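Local coordinates for glutamine amidotransferase domain-containing protein (Thermotoga maritima, PDB 1O1Y) that is a putative type 1 glutamine amidotransferase, probably taking ammonia from the side-chain amide of glutamine for transfer to an acceptor that has not been identified, at residues A[122-128]-A[143-149]; A[117-122]-A[166-172]. One frame throughout, in Å; residues are numbered along the deposited sequence. Where two conformers were deposited one is given.

Contact 1 of 2, residues A[122-128]-A[143-149]. With SO4 (sulfate ion), chain E; SO4 (sulfate ion), chain H.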
loop_
_atom_site.group_PDB
_atom_site.type_symbol
_atom_site.label_atom_id
_atom_site.label_comp_id
_atom_site.label_asym_id
_atom_site.label_seq_id
_atom_site.Cartn_x
_atom_site.Cartn_y
_atom_site.Cartn_z
ATOM N N GLU A 122 7.640 -12.615 -3.416
ATOM C CA GLU A 122 8.236 -12.085 -2.207
ATOM C C GLU A 122 7.207 -12.202 -1.095
ATOM O O GLU A 122 6.193 -11.501 -1.100
ATOM C CB GLU A 122 8.653 -10.634 -2.427
ATOM C CG GLU A 122 9.873 -10.449 -3.335
ATOM C CD GLU A 122 10.338 -8.995 -3.410
ATOM O OE1 GLU A 122 9.505 -8.070 -3.613
ATOM O OE2 GLU A 122 11.560 -8.740 -3.297
ATOM N N ILE A 123 7.436 -13.137 -0.171
ATOM C CA ILE A 123 6.570 -13.294 0.970
ATOM C C ILE A 123 7.492 -13.337 2.180
ATOM O O ILE A 123 8.246 -14.288 2.372
ATOM C CB ILE A 123 5.728 -14.548 0.915
ATOM C CG1 ILE A 123 4.848 -14.547 -0.336
ATOM C CG2 ILE A 123 4.893 -14.645 2.213
ATOM C CD1 ILE A 123 4.058 -15.831 -0.538
ATOM N N GLY A 124 7.475 -12.263 2.951
ATOM C CA GLY A 124 8.399 -12.148 4.067
ATOM C C GLY A 124 9.127 -10.839 4.117
ATOM O O GLY A 124 8.686 -9.868 3.540
ATOM N N TRP A 125 10.293 -10.839 4.775
ATOM C CA TRP A 125 11.005 -9.586 5.021
ATOM C C TRP A 125 12.179 -9.456 4.050
ATOM O O TRP A 125 12.979 -10.390 3.916
ATOM C CB TRP A 125 11.472 -9.582 6.494
ATOM C CG TRP A 125 10.329 -9.377 7.431
ATOM C CD1 TRP A 125 9.623 -10.335 8.093
ATOM C CD2 TRP A 125 9.752 -8.122 7.808
ATOM N NE1 TRP A 125 8.639 -9.741 8.862
ATOM C CE2 TRP A 125 8.703 -8.390 8.707
ATOM C CE3 TRP A 125 10.032 -6.802 7.505
ATOM C CZ2 TRP A 125 7.938 -7.392 9.279
ATOM C CZ3 TRP A 125 9.286 -5.813 8.067
ATOM C CH2 TRP A 125 8.242 -6.116 8.968
ATOM N N TYR A 126 12.232 -8.342 3.323
ATOM C CA TYR A 126 13.197 -8.141 2.253
ATOM C C TYR A 126 13.683 -6.718 2.312
ATOM O O TYR A 126 12.985 -5.836 2.753
ATOM C CB TYR A 126 12.560 -8.367 0.854
ATOM C CG TYR A 126 12.055 -9.778 0.557
ATOM C CD1 TYR A 126 10.879 -10.252 1.093
ATOM C CD2 TYR A 126 12.741 -10.627 -0.300
ATOM C CE1 TYR A 126 10.441 -11.499 0.844
ATOM C CE2 TYR A 126 12.273 -11.905 -0.583
ATOM C CZ TYR A 126 11.105 -12.332 -0.012
ATOM O OH TYR A 126 10.621 -13.617 -0.270
ATOM N N PHE A 127 14.873 -6.493 1.774
ATOM C CA PHE A 127 15.335 -5.118 1.512
ATOM C C PHE A 127 14.720 -4.496 0.253
ATOM O O PHE A 127 14.543 -5.157 -0.778
ATOM C CB PHE A 127 16.859 -5.111 1.353
ATOM C CG PHE A 127 17.618 -5.294 2.658
ATOM C CD1 PHE A 127 17.480 -4.404 3.680
ATOM C CD2 PHE A 127 18.475 -6.358 2.832
ATOM C CE1 PHE A 127 18.187 -4.542 4.882
ATOM C CE2 PHE A 127 19.155 -6.510 4.050
ATOM C CZ PHE A 127 19.000 -5.592 5.054
ATOM N N VAL A 128 14.490 -3.190 0.333
ATOM C CA VAL A 128 14.264 -2.312 -0.790
ATOM C C VAL A 128 15.262 -1.189 -0.630
ATOM O O VAL A 128 15.737 -0.882 0.470
ATOM C CB VAL A 128 12.835 -1.713 -0.849
ATOM C CG1 VAL A 128 11.839 -2.839 -1.163
ATOM C CG2 VAL A 128 12.458 -0.961 0.398
ATOM N N ARG A 143 18.560 1.974 2.429
ATOM C CA ARG A 143 18.303 0.537 2.370
ATOM C C ARG A 143 17.460 0.164 3.567
ATOM O O ARG A 143 17.862 0.434 4.698
ATOM C CB ARG A 143 19.640 -0.159 2.359
ATOM C CG ARG A 143 19.745 -1.700 2.369
ATOM C CD ARG A 143 21.209 -2.049 2.504
ATOM N NE ARG A 143 21.609 -3.452 2.587
ATOM C CZ ARG A 143 22.007 -4.046 3.672
ATOM N NH1 ARG A 143 22.377 -5.306 3.591
ATOM N NH2 ARG A 143 21.985 -3.431 4.870
ATOM N N LEU A 144 16.290 -0.411 3.316
ATOM C CA LEU A 144 15.223 -0.541 4.341
ATOM C C LEU A 144 14.678 -1.972 4.266
ATOM O O LEU A 144 14.324 -2.452 3.173
ATOM C CB LEU A 144 14.090 0.483 4.022
ATOM C CG LEU A 144 12.928 0.597 5.040
ATOM C CD1 LEU A 144 13.376 1.085 6.434
ATOM C CD2 LEU A 144 11.870 1.508 4.505
ATOM N N ARG A 145 14.539 -2.606 5.423
ATOM C CA ARG A 145 13.858 -3.891 5.505
ATOM C C ARG A 145 12.367 -3.681 5.633
ATOM O O ARG A 145 11.895 -2.955 6.502
ATOM C CB ARG A 145 14.382 -4.671 6.686
ATOM C CG ARG A 145 13.986 -6.097 6.653
ATOM C CD ARG A 145 14.581 -6.929 7.811
ATOM N NE ARG A 145 16.009 -7.176 7.634
ATOM C CZ ARG A 145 16.992 -6.593 8.314
ATOM N NH1 ARG A 145 16.748 -5.686 9.269
ATOM N NH2 ARG A 145 18.248 -6.951 8.069
ATOM N N VAL A 146 11.625 -4.288 4.709
ATOM C CA VAL A 146 10.181 -4.131 4.628
ATOM C C VAL A 146 9.480 -5.478 4.424
ATOM O O VAL A 146 10.114 -6.524 4.098
ATOM C CB VAL A 146 9.787 -3.181 3.473
ATOM C CG1 VAL A 146 10.430 -1.841 3.642
ATOM C CG2 VAL A 146 10.095 -3.813 2.120
ATOM N N PHE A 147 8.173 -5.478 4.648
ATOM C CA PHE A 147 7.401 -6.719 4.539
ATOM C C PHE A 147 6.691 -6.818 3.162
ATOM O O PHE A 147 6.060 -5.879 2.684
ATOM C CB PHE A 147 6.384 -6.800 5.646
ATOM C CG PHE A 147 5.569 -8.048 5.639
ATOM C CD1 PHE A 147 6.154 -9.285 5.841
ATOM C CD2 PHE A 147 4.180 -7.968 5.490
ATOM C CE1 PHE A 147 5.345 -10.451 5.863
ATOM C CE2 PHE A 147 3.396 -9.093 5.517
ATOM C CZ PHE A 147 3.986 -10.341 5.681
ATOM N N GLN A 148 6.845 -7.962 2.536
ATOM C CA GLN A 148 6.346 -8.214 1.183
ATOM C C GLN A 148 5.398 -9.375 1.199
ATOM O O GLN A 148 5.607 -10.386 1.905
ATOM C CB GLN A 148 7.487 -8.604 0.233
ATOM C CG GLN A 148 8.529 -7.494 0.040
ATOM C CD GLN A 148 8.097 -6.434 -0.946
ATOM O OE1 GLN A 148 6.911 -6.309 -1.274
ATOM N NE2 GLN A 148 9.076 -5.655 -1.437
ATOM N N TRP A 149 4.367 -9.273 0.389
ATOM C CA TRP A 149 3.498 -10.396 0.145
ATOM C C TRP A 149 2.883 -10.263 -1.248
ATOM O O TRP A 149 1.721 -9.919 -1.401
ATOM C CB TRP A 149 2.400 -10.489 1.206
ATOM C CG TRP A 149 1.808 -11.898 1.289
ATOM C CD1 TRP A 149 1.380 -12.677 0.257
ATOM C CD2 TRP A 149 1.627 -12.684 2.477
ATOM N NE1 TRP A 149 0.957 -13.897 0.731
ATOM C CE2 TRP A 149 1.078 -13.912 2.092
ATOM C CE3 TRP A 149 1.886 -12.470 3.826
ATOM C CZ2 TRP A 149 0.771 -14.912 3.020
ATOM C CZ3 TRP A 149 1.567 -13.456 4.737
ATOM C CH2 TRP A 149 1.026 -14.652 4.330
HETATM S S SO4 E . 22.333 -6.424 7.390
HETATM O O1 SO4 E . 23.462 -6.768 8.224
HETATM O O2 SO4 E . 22.177 -4.999 7.359
HETATM O O3 SO4 E . 21.103 -7.048 7.851
HETATM O O4 SO4 E . 22.549 -7.022 6.093
HETATM S S SO4 H . 19.907 -3.603 11.890
HETATM O O1 SO4 H . 20.412 -3.837 13.239
HETATM O O2 SO4 H . 19.504 -2.209 11.743
HETATM O O3 SO4 H . 18.719 -4.397 11.519
HETATM O O4 SO4 H . 21.015 -3.796 10.975
HETATM O O HOH W 1 11.957 -6.280 -1.787
HETATM O O HOH W 2 15.308 -9.582 5.320
#

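Contact 2 of 2, residues A[117-122]-A[166-172]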
loop_
_atom_site.group_PDB
_atom_site.type_symbol
_atom_site.label_atom_id
_atom_site.label_comp_id
_atom_site.label_asym_id
_atom_site.label_seq_id
_atom_site.Cartn_x
_atom_site.Cartn_y
_atom_site.Cartn_z
ATOM N N GLY A 117 5.529 -11.577 -11.546
ATOM C CA GLY A 117 6.947 -11.441 -11.376
ATOM C C GLY A 117 7.715 -12.658 -11.827
ATOM O O GLY A 117 7.302 -13.795 -11.568
ATOM N N LYS A 118 8.830 -12.453 -12.514
ATOM C CA LYS A 118 9.600 -13.575 -13.051
ATOM C C LYS A 118 10.754 -14.011 -12.154
ATOM O O LYS A 118 11.489 -14.923 -12.494
ATOM C CB LYS A 118 10.100 -13.227 -14.471
ATOM C CG LYS A 118 8.959 -12.832 -15.451
ATOM C CD LYS A 118 7.807 -13.885 -15.502
ATOM C CE LYS A 118 6.737 -13.581 -16.591
ATOM N NZ LYS A 118 5.840 -12.360 -16.292
ATOM N N ASN A 119 10.869 -13.404 -10.985
ATOM C CA ASN A 119 11.924 -13.717 -10.030
ATOM C C ASN A 119 11.379 -14.273 -8.728
ATOM O O ASN A 119 12.005 -14.099 -7.673
ATOM C CB ASN A 119 12.780 -12.483 -9.751
ATOM C CG ASN A 119 13.681 -12.107 -10.923
ATOM O OD1 ASN A 119 14.031 -12.943 -11.738
ATOM N ND2 ASN A 119 14.057 -10.843 -11.005
ATOM N N GLY A 120 10.230 -14.931 -8.809
ATOM C CA GLY A 120 9.572 -15.526 -7.658
ATOM C C GLY A 120 8.746 -14.549 -6.843
ATOM O O GLY A 120 8.846 -13.325 -6.996
ATOM N N GLU A 121 7.895 -15.100 -5.993
ATOM C CA GLU A 121 7.115 -14.285 -5.078
ATOM C C GLU A 121 8.013 -13.758 -3.953
ATOM O O GLU A 121 9.015 -14.377 -3.594
ATOM C CB GLU A 121 6.000 -15.087 -4.438
ATOM C CG GLU A 121 4.890 -15.533 -5.362
ATOM C CD GLU A 121 3.777 -16.225 -4.593
ATOM O OE1 GLU A 121 2.625 -15.738 -4.549
ATOM O OE2 GLU A 121 4.082 -17.239 -3.980
ATOM N N GLU A 122 7.640 -12.615 -3.416
ATOM C CA GLU A 122 8.236 -12.085 -2.207
ATOM C C GLU A 122 7.207 -12.202 -1.095
ATOM O O GLU A 122 6.193 -11.501 -1.100
ATOM C CB GLU A 122 8.653 -10.634 -2.427
ATOM C CG GLU A 122 9.873 -10.449 -3.335
ATOM C CD GLU A 122 10.338 -8.995 -3.410
ATOM O OE1 GLU A 122 9.505 -8.070 -3.613
ATOM O OE2 GLU A 122 11.560 -8.740 -3.297
ATOM N N SER A 166 14.610 -2.979 -5.841
ATOM C CA SER A 166 15.068 -4.125 -5.093
ATOM C C SER A 166 15.878 -5.045 -5.972
ATOM O O SER A 166 15.907 -4.922 -7.200
ATOM C CB SER A 166 13.907 -4.909 -4.502
ATOM O OG SER A 166 13.085 -5.507 -5.509
ATOM N N GLU A 167 16.532 -6.005 -5.336
ATOM C CA GLU A 167 17.220 -7.024 -6.082
ATOM C C GLU A 167 16.297 -7.878 -6.959
ATOM O O GLU A 167 16.623 -8.139 -8.116
ATOM C CB GLU A 167 18.068 -7.872 -5.149
ATOM C CG GLU A 167 19.128 -8.640 -5.892
ATOM C CD GLU A 167 20.188 -9.146 -4.963
ATOM O OE1 GLU A 167 19.966 -10.241 -4.405
ATOM O OE2 GLU A 167 21.209 -8.440 -4.774
ATOM N N LYS A 168 15.146 -8.312 -6.448
ATOM C CA LYS A 168 14.257 -9.137 -7.254
ATOM C C LYS A 168 13.396 -8.381 -8.276
ATOM O O LYS A 168 13.109 -8.913 -9.374
ATOM C CB LYS A 168 13.353 -10.001 -6.366
ATOM C CG LYS A 168 14.100 -11.128 -5.673
ATOM C CD LYS A 168 13.323 -11.745 -4.505
ATOM C CE LYS A 168 12.469 -12.916 -4.892
ATOM N NZ LYS A 168 13.250 -14.136 -5.314
ATOM N N TYR A 169 12.980 -7.164 -7.917
ATOM C CA TYR A 169 12.006 -6.368 -8.685
ATOM C C TYR A 169 12.501 -4.938 -8.800
ATOM O O TYR A 169 12.734 -4.219 -7.798
ATOM C CB TYR A 169 10.563 -6.474 -8.079
ATOM C CG TYR A 169 10.099 -7.871 -8.254
ATOM C CD1 TYR A 169 9.816 -8.345 -9.526
ATOM C CD2 TYR A 169 10.073 -8.768 -7.202
ATOM C CE1 TYR A 169 9.512 -9.664 -9.748
ATOM C CE2 TYR A 169 9.737 -10.130 -7.421
ATOM C CZ TYR A 169 9.444 -10.549 -8.718
ATOM O OH TYR A 169 9.123 -11.834 -9.077
ATOM N N GLU A 170 12.690 -4.522 -10.048
ATOM C CA GLU A 170 13.185 -3.181 -10.320
ATOM C C GLU A 170 12.227 -2.115 -9.757
ATOM O O GLU A 170 12.655 -1.042 -9.297
ATOM C CB GLU A 170 13.331 -2.970 -11.828
ATOM C CG GLU A 170 13.954 -1.620 -12.163
ATOM C CD GLU A 170 14.364 -1.501 -13.622
ATOM O OE1 GLU A 170 13.624 -2.008 -14.483
ATOM O OE2 GLU A 170 15.420 -0.894 -13.913
ATOM N N ASN A 171 10.928 -2.391 -9.828
ATOM C CA ASN A 171 9.924 -1.385 -9.450
ATOM C C ASN A 171 9.208 -1.727 -8.151
ATOM O O ASN A 171 8.311 -2.547 -8.124
ATOM C CB ASN A 171 8.948 -1.175 -10.609
ATOM C CG ASN A 171 9.642 -0.773 -11.874
ATOM O OD1 ASN A 171 10.476 0.148 -11.872
ATOM N ND2 ASN A 171 9.295 -1.434 -12.993
ATOM N N GLN A 172 9.680 -1.125 -7.070
ATOM C CA GLN A 172 9.096 -1.359 -5.736
ATOM C C GLN A 172 8.246 -0.207 -5.272
ATOM O O GLN A 172 7.422 -0.376 -4.374
ATOM C CB GLN A 172 10.212 -1.665 -4.742
ATOM C CG GLN A 172 10.759 -3.105 -4.929
ATOM C CD GLN A 172 9.885 -4.204 -4.366
ATOM O OE1 GLN A 172 8.831 -3.916 -3.785
ATOM N NE2 GLN A 172 10.326 -5.478 -4.525
HETATM O O HOH W 3 11.221 -15.726 -4.389
HETATM O O HOH W 4 14.316 -8.277 -3.671
#

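Contact 1 of 2, residues A[122-128]-A[143-149]
Residues 122-128 and 143-149 run antiparallel, the axes of 125-128 and 143-149 passing 4.5 Å apart at 135°, and the hydrogen-bonded pairs Gly-124/Gln-148, Tyr-126/Val-146 and Val-128/Leu-144 each join by two N-H...O=C bonds. At Gly-124 the strand bends, in a backbone conformation where any CB would collide with the carbonyl O of Ile-123. The face carrying Trp-125 and Phe-127 is largely aromatic, with Ile-123 and Arg-145 among the rings. CG2 of Ile-123 sits over the centre of the Trp-149 six-membered ring, while CB of Phe-147 stands over the six-membered ring of Trp-125, a CH-pi contact. With CG anti to the backbone N (chi1 177°) and the chain extended to NE, Arg-143 lays its guanidinium almost flat on Phe-127, planes 21° apart, in a cation-pi stack with CZ 4.0 Å from the ring centroid. NH1 and NH2 of the same group grip two oxygens of a sulfate, NH2 reaching O2 at 2.9 Å. Arg-145, in one of its two conformers, bends at chi3 to bring NH2 to 3.4 Å from CZ of Phe-127; its NH1 bonds a second sulfate (both ions probably come from the crystallisation liquor) and forms a salt bridge with Glu-221. On the face of Gln-148, Tyr-126 and Val-146, the side chain of Glu-122 runs alongside Gln-148, and one water links OE2 of Glu-122, NE2 of Gln-148 and the carbonyl O of Phe-127. OE1 of Glu-122 is bonded to His-150, and NE2 of Gln-148 also to Gln-172. The Trp-125 face packs against helices, notably 211-237, and NE1 of Trp-125 bonds Leu-214 O. This is a beta-hairpin pairing in the antiparallel half of the mixed central sheet of a type 1 glutamine amidotransferase.

Contact 2 of 2, residues A[117-122]-A[166-172]
The Tyr-169 ring meets residues 117-122 with its edge, where Lys-118 N, Gly-120 O and the Glu-122 carboxylate carbon all lie near the ring plane; the carboxylate itself is turned 74° from that plane. At the end of the ring, OH donates to Gly-120 O (2.6 Å) and accepts from Asn-119 N (3.0 Å), two bonds that hold the hydroxyl against the loop. Close by, CA of Gly-117 comes within 3.2 Å of Tyr-169 OH, and a CB on that glycine would collide with it. A phenylalanine here would probably leave Gly-120 O and Asn-119 N without their shared mate and the loop freer to move.

Asn-119 and Lys-168 exchange bonds: ND2 of Asn-119 reaches Lys-168 O at 2.7 Å, in the carbonyl plane on a lone pair, while NZ of Lys-168, its chain bent at chi3 and chi4, meets Asn-119 O. Deeper in, Gln-172 NE2 bonds the syn lone pair of Glu-122 OE1, an oxygen that His-150 NE2 also bonds, and Ser-166 OG, which itself donates to Tyr-169 O. The contact joins the loop between strands 114-116 and 122-123 to that between strands 161-165 and 173-176, with His-150 edge-to-face against Tyr-169 and Lys-168 touching Tyr-126 of strand 125-130.

Overall arrangement
From the N terminus the chain first builds the parallel strands of the central sheet with their helices, and reaches the loop 117-122 after strand 114-116. It then runs straight into contact 1, where 122-128 pairs with 143-149 and closes a short loop of 14 residues. Strands 152-154 and 161-165 follow before 166-172 returns to 117-122, so that contact 2 closes the wider loop and encloses contact 1 within it. Glu-122 belongs to both, and the two contacts also touch through the side chains of Gln-148 and Gln-172. Together they tie the antiparallel part of the mixed sheet to the loops that follow strands 114-116 and 161-165, a worked example of one chain closure lying within another.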